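Local coordinates for beta-glucosidase (Streptococcus pyogenes, PDB 4B3L), which probably hydrolyses 6-phospho-beta-glycosides, as a family 1 glycoside hydrolase built on a TIM barrel, at residues 299-304 with 320-325; 333-338 with 427-432. All coordinates share one frame; numbering follows the deposited sequence.

Interaction 1. Residues 299-304 with 320-325; sequences HPKRVK and WYYDPY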
loop_
_atom_site.group_PDB
_atom_site.type_symbol
_atom_site.label_atom_id
_atom_site.label_comp_id
_atom_site.label_asym_id
_atom_site.label_seq_id
_atom_site.Cartn_x
_atom_site.Cartn_y
_atom_site.Cartn_z
ATOM N N HIS A 299 9.749 4.396 6.650
ATOM C CA HIS A 299 10.871 4.236 7.583
ATOM C C HIS A 299 11.914 3.279 7.040
ATOM O O HIS A 299 11.597 2.308 6.310
ATOM C CB HIS A 299 10.390 3.772 8.951
ATOM C CG HIS A 299 9.762 2.395 8.929
ATOM N ND1 HIS A 299 10.493 1.265 8.819
ATOM C CD2 HIS A 299 8.425 1.995 8.951
ATOM C CE1 HIS A 299 9.669 0.198 8.784
ATOM N NE2 HIS A 299 8.410 0.644 8.871
ATOM N N PRO A 300 13.187 3.527 7.369
ATOM C CA PRO A 300 14.164 2.542 6.905
ATOM C C PRO A 300 14.017 1.235 7.716
ATOM O O PRO A 300 13.293 1.200 8.692
ATOM C CB PRO A 300 15.511 3.206 7.229
ATOM C CG PRO A 300 15.222 4.013 8.466
ATOM C CD PRO A 300 13.744 4.437 8.378
ATOM N N LYS A 301 14.685 0.183 7.272
ATOM C CA LYS A 301 14.819 -1.050 8.005
ATOM C C LYS A 301 16.324 -1.295 8.179
ATOM O O LYS A 301 17.152 -0.913 7.321
ATOM C CB LYS A 301 14.192 -2.173 7.206
ATOM C CG LYS A 301 14.089 -3.513 7.911
ATOM C CD LYS A 301 13.518 -4.553 6.939
ATOM C CE LYS A 301 13.283 -5.919 7.583
ATOM N NZ LYS A 301 12.350 -5.834 8.753
ATOM N N ARG A 302 16.678 -1.894 9.304
ATOM C CA ARG A 302 18.071 -2.144 9.631
ATOM C C ARG A 302 18.196 -3.518 10.223
ATOM O O ARG A 302 17.399 -3.909 11.087
ATOM C CB ARG A 302 18.596 -1.130 10.644
ATOM C CG ARG A 302 18.603 0.308 10.164
ATOM C CD ARG A 302 19.524 1.165 11.028
ATOM N NE ARG A 302 19.379 2.566 10.615
ATOM C CZ ARG A 302 20.114 3.127 9.654
ATOM N NH1 ARG A 302 21.063 2.408 9.037
ATOM N NH2 ARG A 302 19.911 4.410 9.326
ATOM N N VAL A 303 19.182 -4.272 9.746
ATOM C CA VAL A 303 19.324 -5.648 10.229
ATOM C C VAL A 303 20.732 -6.031 10.660
ATOM O O VAL A 303 21.715 -5.402 10.238
ATOM C CB VAL A 303 18.718 -6.682 9.243
ATOM C CG1 VAL A 303 17.212 -6.449 9.095
ATOM C CG2 VAL A 303 19.448 -6.688 7.897
ATOM N N LYS A 304 20.816 -7.012 11.553
ATOM C CA LYS A 304 22.082 -7.687 11.834
ATOM C C LYS A 304 21.910 -9.191 11.739
ATOM O O LYS A 304 20.772 -9.711 11.620
ATOM C CB LYS A 304 22.608 -7.320 13.216
ATOM C CG LYS A 304 21.683 -7.757 14.321
ATOM C CD LYS A 304 22.048 -7.165 15.670
ATOM C CE LYS A 304 20.989 -7.597 16.674
ATOM N NZ LYS A 304 21.467 -7.790 18.073
ATOM N N TRP A 320 14.488 -15.908 10.950
ATOM C CA TRP A 320 15.592 -16.836 11.155
ATOM C C TRP A 320 16.897 -16.228 10.764
ATOM O O TRP A 320 17.874 -16.302 11.514
ATOM C CB TRP A 320 15.412 -18.060 10.289
ATOM C CG TRP A 320 14.462 -19.087 10.821
ATOM C CD1 TRP A 320 13.693 -19.031 11.989
ATOM C CD2 TRP A 320 14.113 -20.362 10.189
ATOM N NE1 TRP A 320 12.931 -20.163 12.121
ATOM C CE2 TRP A 320 13.131 -21.004 11.075
ATOM C CE3 TRP A 320 14.515 -21.022 9.031
ATOM C CZ2 TRP A 320 12.582 -22.252 10.786
ATOM C CZ3 TRP A 320 13.953 -22.277 8.753
ATOM C CH2 TRP A 320 13.004 -22.875 9.612
ATOM N N TYR A 321 16.924 -15.611 9.581
ATOM C CA TYR A 321 18.174 -15.182 8.977
ATOM C C TYR A 321 18.627 -13.755 9.301
ATOM O O TYR A 321 19.648 -13.290 8.753
ATOM C CB TYR A 321 18.099 -15.421 7.484
ATOM C CG TYR A 321 17.776 -16.860 7.155
ATOM C CD1 TYR A 321 18.666 -17.893 7.481
ATOM C CD2 TYR A 321 16.596 -17.193 6.505
ATOM C CE1 TYR A 321 18.376 -19.220 7.184
ATOM C CE2 TYR A 321 16.306 -18.517 6.183
ATOM C CZ TYR A 321 17.199 -19.527 6.526
ATOM O OH TYR A 321 16.902 -20.840 6.195
ATOM N N TYR A 322 17.898 -13.075 10.195
ATOM C CA TYR A 322 18.252 -11.701 10.590
ATOM C C TYR A 322 17.493 -11.249 11.828
ATOM O O TYR A 322 16.403 -11.762 12.126
ATOM C CB TYR A 322 18.019 -10.674 9.440
ATOM C CG TYR A 322 16.584 -10.554 8.916
ATOM C CD1 TYR A 322 15.627 -9.750 9.553
ATOM C CD2 TYR A 322 16.199 -11.226 7.756
ATOM C CE1 TYR A 322 14.325 -9.644 9.062
ATOM C CE2 TYR A 322 14.901 -11.137 7.260
ATOM C CZ TYR A 322 13.968 -10.352 7.914
ATOM O OH TYR A 322 12.701 -10.310 7.398
ATOM N N ASP A 323 18.080 -10.281 12.531
ATOM C CA ASP A 323 17.423 -9.544 13.600
ATOM C C ASP A 323 17.328 -8.033 13.287
ATOM O O ASP A 323 18.169 -7.471 12.573
ATOM C CB ASP A 323 18.197 -9.720 14.921
ATOM C CG ASP A 323 17.909 -11.058 15.618
ATOM O OD1 ASP A 323 16.991 -11.820 15.174
ATOM O OD2 ASP A 323 18.624 -11.332 16.612
ATOM N N PRO A 324 16.300 -7.365 13.831
ATOM C CA PRO A 324 16.317 -5.906 13.783
ATOM C C PRO A 324 17.599 -5.383 14.435
ATOM O O PRO A 324 18.162 -6.077 15.292
ATOM C CB PRO A 324 15.097 -5.521 14.640
ATOM C CG PRO A 324 14.174 -6.702 14.498
ATOM C CD PRO A 324 15.102 -7.890 14.521
ATOM N N TYR A 325 18.041 -4.185 14.021
ATOM C CA TYR A 325 19.198 -3.468 14.594
ATOM C C TYR A 325 18.888 -2.008 14.774
ATOM O O TYR A 325 18.424 -1.381 13.844
ATOM C CB TYR A 325 20.413 -3.583 13.676
ATOM C CG TYR A 325 21.543 -2.642 14.012
ATOM C CD1 TYR A 325 22.363 -2.870 15.156
ATOM C CD2 TYR A 325 21.841 -1.559 13.200
ATOM C CE1 TYR A 325 23.432 -2.014 15.476
ATOM C CE2 TYR A 325 22.885 -0.690 13.499
ATOM C CZ TYR A 325 23.688 -0.921 14.649
ATOM O OH TYR A 325 24.737 -0.078 14.970
#
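The backbone carbonyl oxygen of Asp323 takes a nearly straight bond from Lys304 N (2.9 Å, 162° at the hydrogen), and a CA-H contact from Val303 joins it. In return Asp323 N donates to Lys304 O, again at 2.9 Å. This reciprocal pair is the hydrogen-bonded step of a short antiparallel ladder, the outer edge of a three-stranded mixed sheet separate from the barrel, whose central strand 301-304 also pairs with 227-229. The next step, Val303 with Pro324, is a non-hydrogen-bonded pair. Beyond the ladder, Tyr325 N still reaches Arg302 O at 3.0 Å, in a more bent bond (138° at the hydrogen).

Lys304 and Asp323 share one face, the lysine CE lying 3.9 Å from the aspartate CB. Their charged ends do not touch; both turn to Asp307, whose OD2 forms a salt bridge with Lys304 NZ and whose backbone N donates to Asp323 OD2. Tyr322, with CG between its backbone N and carbonyl carbon (chi1 60°), drops its ring toward helix 234-257, where its OH bonds Asn247, and Val303 CG1 meets its CD1 at 3.7 Å. The extended Arg302 runs on to a salt bridge with Glu339, passing Tyr325 so that its CB sits at the ring edge, 4.2 Å from CD2.

Interaction 2. Residues 333-338 with 427-432; sequences NVDKGW and YKNRYG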
loop_
_atom_site.group_PDB
_atom_site.type_symbol
_atom_site.label_atom_id
_atom_site.label_comp_id
_atom_site.label_asym_id
_atom_site.label_seq_id
_atom_site.Cartn_x
_atom_site.Cartn_y
_atom_site.Cartn_z
ATOM N N ASN A 333 10.698 8.938 15.250
ATOM C CA ASN A 333 9.306 9.224 15.599
ATOM C C ASN A 333 8.836 8.351 16.756
ATOM O O ASN A 333 8.503 7.164 16.559
ATOM C CB ASN A 333 8.436 8.950 14.391
ATOM C CG ASN A 333 6.961 9.111 14.663
ATOM O OD1 ASN A 333 6.533 9.702 15.677
ATOM N ND2 ASN A 333 6.155 8.614 13.730
ATOM N N VAL A 334 8.778 8.949 17.947
ATOM C CA VAL A 334 8.363 8.232 19.150
ATOM C C VAL A 334 6.962 7.599 19.070
ATOM O O VAL A 334 6.789 6.429 19.411
ATOM C CB VAL A 334 8.499 9.102 20.418
ATOM C CG1 VAL A 334 8.485 8.220 21.641
ATOM C CG2 VAL A 334 9.810 9.858 20.387
ATOM N N ASP A 335 5.970 8.344 18.604
ATOM C CA ASP A 335 4.590 7.855 18.572
ATOM C C ASP A 335 4.453 6.489 17.912
ATOM O O ASP A 335 3.506 5.723 18.171
ATOM C CB ASP A 335 3.718 8.839 17.784
ATOM C CG ASP A 335 3.186 9.971 18.630
ATOM O OD1 ASP A 335 2.783 9.739 19.766
ATOM O OD2 ASP A 335 3.151 11.098 18.137
ATOM N N LYS A 336 5.405 6.195 17.038
ATOM C CA LYS A 336 5.313 5.038 16.173
ATOM C C LYS A 336 6.547 4.127 16.333
ATOM O O LYS A 336 6.602 3.026 15.760
ATOM C CB LYS A 336 5.200 5.559 14.735
ATOM C CG LYS A 336 4.280 4.782 13.840
ATOM C CD LYS A 336 2.850 4.969 14.281
ATOM C CE LYS A 336 1.980 4.080 13.437
ATOM N NZ LYS A 336 2.607 2.741 13.416
ATOM N N GLY A 337 7.538 4.600 17.094
ATOM C CA GLY A 337 8.765 3.844 17.305
ATOM C C GLY A 337 9.498 3.588 15.998
ATOM O O GLY A 337 10.036 2.485 15.768
ATOM N N TRP A 338 9.489 4.599 15.122
ATOM C CA TRP A 338 10.076 4.457 13.786
ATOM C C TRP A 338 11.204 5.391 13.579
ATOM O O TRP A 338 11.167 6.539 14.057
ATOM C CB TRP A 338 9.055 4.693 12.713
ATOM C CG TRP A 338 8.128 3.545 12.483
ATOM C CD1 TRP A 338 8.186 2.244 13.020
ATOM C CD2 TRP A 338 6.984 3.538 11.601
ATOM N NE1 TRP A 338 7.154 1.459 12.536
ATOM C CE2 TRP A 338 6.401 2.170 11.676
ATOM C CE3 TRP A 338 6.400 4.473 10.773
ATOM C CZ2 TRP A 338 5.274 1.811 10.939
ATOM C CZ3 TRP A 338 5.262 4.100 10.034
ATOM C CH2 TRP A 338 4.716 2.803 10.112
ATOM N N TYR A 427 -7.572 5.682 14.934
ATOM C CA TYR A 427 -7.245 7.125 14.869
ATOM C C TYR A 427 -6.269 7.652 15.953
ATOM O O TYR A 427 -6.157 8.879 16.112
ATOM C CB TYR A 427 -8.519 7.982 14.947
ATOM C CG TYR A 427 -9.334 7.823 13.724
ATOM C CD1 TYR A 427 -9.107 8.612 12.604
ATOM C CD2 TYR A 427 -10.309 6.847 13.659
ATOM C CE1 TYR A 427 -9.852 8.443 11.458
ATOM C CE2 TYR A 427 -11.058 6.667 12.526
ATOM C CZ TYR A 427 -10.835 7.464 11.429
ATOM O OH TYR A 427 -11.606 7.244 10.293
ATOM N N LYS A 428 -5.596 6.725 16.658
ATOM C CA LYS A 428 -4.405 6.977 17.499
ATOM C C LYS A 428 -3.383 7.981 16.971
ATOM O O LYS A 428 -3.087 8.991 17.644
ATOM C CB LYS A 428 -3.688 5.657 17.800
ATOM C CG LYS A 428 -2.747 5.703 19.012
ATOM C CD LYS A 428 -1.893 4.407 19.156
ATOM C CE LYS A 428 -1.146 4.379 20.499
ATOM N NZ LYS A 428 0.231 3.827 20.470
ATOM N N ASN A 429 -2.849 7.687 15.791
ATOM C CA ASN A 429 -1.892 8.512 15.060
ATOM C C ASN A 429 -2.549 9.104 13.802
ATOM O O ASN A 429 -3.221 8.410 13.057
ATOM C CB ASN A 429 -0.681 7.650 14.642
ATOM C CG ASN A 429 -0.066 6.853 15.833
ATOM O OD1 ASN A 429 0.000 5.643 15.783
ATOM N ND2 ASN A 429 0.372 7.546 16.899
ATOM N N ARG A 430 -2.335 10.380 13.546
ATOM C CA ARG A 430 -2.978 11.035 12.442
ATOM C C ARG A 430 -1.895 11.260 11.448
ATOM O O ARG A 430 -0.755 11.597 11.835
ATOM C CB ARG A 430 -3.534 12.393 12.880
ATOM C CG ARG A 430 -4.432 12.335 14.119
ATOM C CD ARG A 430 -5.673 11.562 13.703
ATOM N NE ARG A 430 -6.636 11.415 14.787
ATOM C CZ ARG A 430 -7.797 12.071 14.827
ATOM N NH1 ARG A 430 -8.163 12.926 13.840
ATOM N NH2 ARG A 430 -8.594 11.863 15.863
ATOM N N TYR A 431 -2.270 11.132 10.176
ATOM C CA TYR A 431 -1.345 11.211 9.072
ATOM C C TYR A 431 -1.787 12.290 8.114
ATOM O O TYR A 431 -1.119 12.533 7.084
ATOM C CB TYR A 431 -1.364 9.889 8.302
ATOM C CG TYR A 431 -0.431 8.845 8.835
ATOM C CD1 TYR A 431 -0.819 8.002 9.906
ATOM C CD2 TYR A 431 0.845 8.667 8.288
ATOM C CE1 TYR A 431 0.039 7.027 10.410
ATOM C CE2 TYR A 431 1.714 7.689 8.802
ATOM C CZ TYR A 431 1.303 6.880 9.862
ATOM O OH TYR A 431 2.142 5.899 10.362
ATOM N N GLY A 432 -2.929 12.907 8.394
ATOM C CA GLY A 432 -3.598 13.659 7.334
ATOM C C GLY A 432 -2.956 15.004 7.028
ATOM O O GLY A 432 -2.433 15.705 7.949
#
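Lys428 approaches Asp335 only loosely, its NZ 4.4 Å from the backbone O of that residue. Its loop follows barrel strand 409-415. Asn429 makes the fuller contact: OD1 lies against the methylenes of Lys336, 3.3 Å from CD, while ND2 slides past Asp335 CB at 3.7 Å. The Asp335 carboxylate is occupied elsewhere, with OD1 bonded to Ser371. Tyr431 comes last, bringing its OH to 3.6 Å from both Lys336 CE and Trp338 CZ3. In related 6-phospho-beta-glycosidases a serine, a lysine and a tyrosine of this loop bind the sugar phosphate; Tyr431 matches that tyrosine and Asn429 stands where relatives usually have the lysine, consistent with a similar role here.

In Lys336, chi1 (-142°) sets CG over one face of the Trp338 indole, 3.6 Å above its plane, and the bend at chi2 (69°) turns CD and CE toward Asn429 OD1 and Tyr431 OH. The turn between strands 332-333 and 338-339 closes with a G1 beta bulge, Gly337 (at positive phi) and Trp338 both facing Asn333. Asn429 and Tyr431 thus set polar atoms against carbon; without hydrogen bonds between the segments, packing probably carries the contact, with a likely electrostatic share from the lysine beside Asn429 OD1.

How the interactions relate
Both segments of interaction 1 precede those of interaction 2 in the sequence, and the two centres lie about 21 Å apart. Three of the four segments, 299-304, 320-325 and 333-338, belong to the long connection between barrel strands 292-296 and 361-366; the fourth, 427-432, follows the last barrel strand, 409-415. The small sheet of interaction 1 pairs two parts of this connection and also joins it to strand 227-229 from an earlier one, whereas interaction 2 sets its hairpin turn against the loop of another barrel strand. The two touch where the rings of His299 and Trp338 meet with planes at about 45°. One connection thus spans from peripheral sheet to the loops beyond the C-terminal strand ends, where TIM barrels carry their active sites.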